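PDB 3ZPV: protein BCL9 homolog from Drosophila melanogaster, which takes part in Wnt signal transduction as a nuclear transcriptional coactivator, represented here by its HD1 domain bound to another protein. Local coordinates for residues F27-I30 and I31-H34. Residues are numbered along the deposited sequence; the frame is centred on the assembly and turned at random.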
loop_
_atom_site.group_PDB
_atom_site.type_symbol
_atom_site.label_atom_id
_atom_site.label_comp_id
_atom_site.label_asym_id
_atom_site.label_seq_id
_atom_site.Cartn_x
_atom_site.Cartn_y
_atom_site.Cartn_z
ATOM N N PHE L 27 17.941 2.177 -4.262
ATOM C CA PHE L 27 17.669 0.898 -3.625
ATOM C C PHE L 27 17.077 -0.095 -4.625
ATOM O O PHE L 27 16.645 0.291 -5.711
ATOM C CB PHE L 27 16.705 1.078 -2.483
ATOM C CG PHE L 27 17.243 1.916 -1.349
ATOM C CD1 PHE L 27 18.080 1.361 -0.394
ATOM C CD2 PHE L 27 16.872 3.239 -1.216
ATOM C CE1 PHE L 27 18.566 2.121 0.651
ATOM C CE2 PHE L 27 17.354 4.010 -0.172
ATOM C CZ PHE L 27 18.198 3.448 0.768
ATOM N N GLN L 28 17.118 -1.379 -4.281
ATOM C CA GLN L 28 16.648 -2.440 -5.177
ATOM C C GLN L 28 15.167 -2.711 -4.979
ATOM O O GLN L 28 14.458 -3.043 -5.925
ATOM C CB GLN L 28 17.416 -3.733 -4.925
ATOM C CG GLN L 28 18.706 -3.873 -5.690
ATOM C CD GLN L 28 19.213 -5.312 -5.697
ATOM O OE1 GLN L 28 19.497 -5.795 -6.768
ATOM N NE2 GLN L 28 19.266 -6.017 -4.546
ATOM N N THR L 29 14.715 -2.584 -3.728
ATOM C CA THR L 29 13.328 -2.809 -3.360
ATOM C C THR L 29 12.872 -1.767 -2.379
ATOM O O THR L 29 13.696 -1.140 -1.682
ATOM C CB THR L 29 13.153 -4.182 -2.677
ATOM O OG1 THR L 29 13.918 -4.224 -1.467
ATOM C CG2 THR L 29 13.601 -5.295 -3.603
ATOM N N ILE L 30 11.557 -1.580 -2.295
ATOM C CA ILE L 30 11.002 -0.671 -1.280
ATOM C C ILE L 30 11.248 -1.173 0.140
ATOM O O ILE L 30 11.195 -0.397 1.086
ATOM C CB ILE L 30 9.502 -0.371 -1.485
ATOM C CG1 ILE L 30 8.677 -1.665 -1.539
ATOM C CG2 ILE L 30 9.303 0.430 -2.749
ATOM C CD1 ILE L 30 7.186 -1.422 -1.476
ATOM N N ILE L 31 11.494 -2.471 0.290
ATOM C CA ILE L 31 11.794 -3.050 1.607
ATOM C C ILE L 31 13.147 -2.553 2.068
ATOM O O ILE L 31 13.303 -2.128 3.205
ATOM C CB ILE L 31 11.756 -4.597 1.593
ATOM C CG1 ILE L 31 10.369 -5.116 1.192
ATOM C CG2 ILE L 31 12.109 -5.161 2.953
ATOM C CD1 ILE L 31 9.203 -4.593 2.007
ATOM N N ALA L 32 14.124 -2.582 1.175
ATOM C CA ALA L 32 15.446 -2.029 1.480
ATOM C C ALA L 32 15.345 -0.572 1.934
ATOM O O ALA L 32 16.025 -0.152 2.886
ATOM C CB ALA L 32 16.365 -2.152 0.269
ATOM N N TYR L 33 14.504 0.196 1.243
ATOM C CA TYR L 33 14.292 1.601 1.587
ATOM C C TYR L 33 13.700 1.743 2.978
ATOM O O TYR L 33 14.095 2.609 3.750
ATOM C CB TYR L 33 13.376 2.266 0.555
ATOM C CG TYR L 33 12.904 3.665 0.933
ATOM C CD1 TYR L 33 13.675 4.778 0.663
ATOM C CD2 TYR L 33 11.676 3.863 1.540
ATOM C CE1 TYR L 33 13.251 6.048 1.003
ATOM C CE2 TYR L 33 11.236 5.137 1.882
ATOM C CZ TYR L 33 12.035 6.229 1.621
ATOM O OH TYR L 33 11.617 7.507 1.973
ATOM N N HIS L 34 12.725 0.892 3.277
ATOM C CA HIS L 34 12.011 0.922 4.557
ATOM C C HIS L 34 12.976 0.698 5.726
ATOM O O HIS L 34 12.874 1.393 6.735
ATOM C CB HIS L 34 10.918 -0.152 4.559
ATOM C CG HIS L 34 9.902 -0.017 5.653
ATOM N ND1 HIS L 34 10.179 -0.311 6.974
ATOM C CD2 HIS L 34 8.596 0.337 5.611
ATOM C CE1 HIS L 34 9.092 -0.118 7.703
ATOM N NE2 HIS L 34 8.115 0.268 6.899
#
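Phe27 lies over the first turn of helix 30-35 and meets Ala32 and Tyr33, two residues ahead of Thr29, the N-cap of that helix within the HD1 domain. From CB, the Phe27 side chain leaves anti to its own carbonyl carbon, which carries the ring across the start of the helix. CG comes to 4.1 Å from Tyr33 N. Along the CD1-CE1 rim of the ring CD1 packs on the Ala32 methyl, with CE1 beyond it near Ala32 O; along the CD2-CE2 rim CD2 touches Tyr33 CB and CE2 reaches Tyr33 CD1 at 3.8 Å. Tyr33 CA sits almost squarely above the ring centre, 4.0 Å from it, a CH-pi contact. The Tyr33 ring turns its edge to the same Phe27 ring in an offset edge-to-face pair, planes at 80°. Both aromatics also touch Ser21 of helix 12-23, so the loop and helix 30-35 both pack on it. In the backbone, Tyr33 N makes a weak hydrogen bond to Thr29 O, and His34 N donates a 3.0 Å hydrogen bond to Ile30 O, while the imidazole NE2 is hydrogen-bonded to Val9 O. At the cap, Thr29 OG1 lies between its backbone N and carbonyl carbon (chi1 62°) and accepts a hydrogen bond from Ala32 N at 3.1 Å, with an N-H...O angle of 166°.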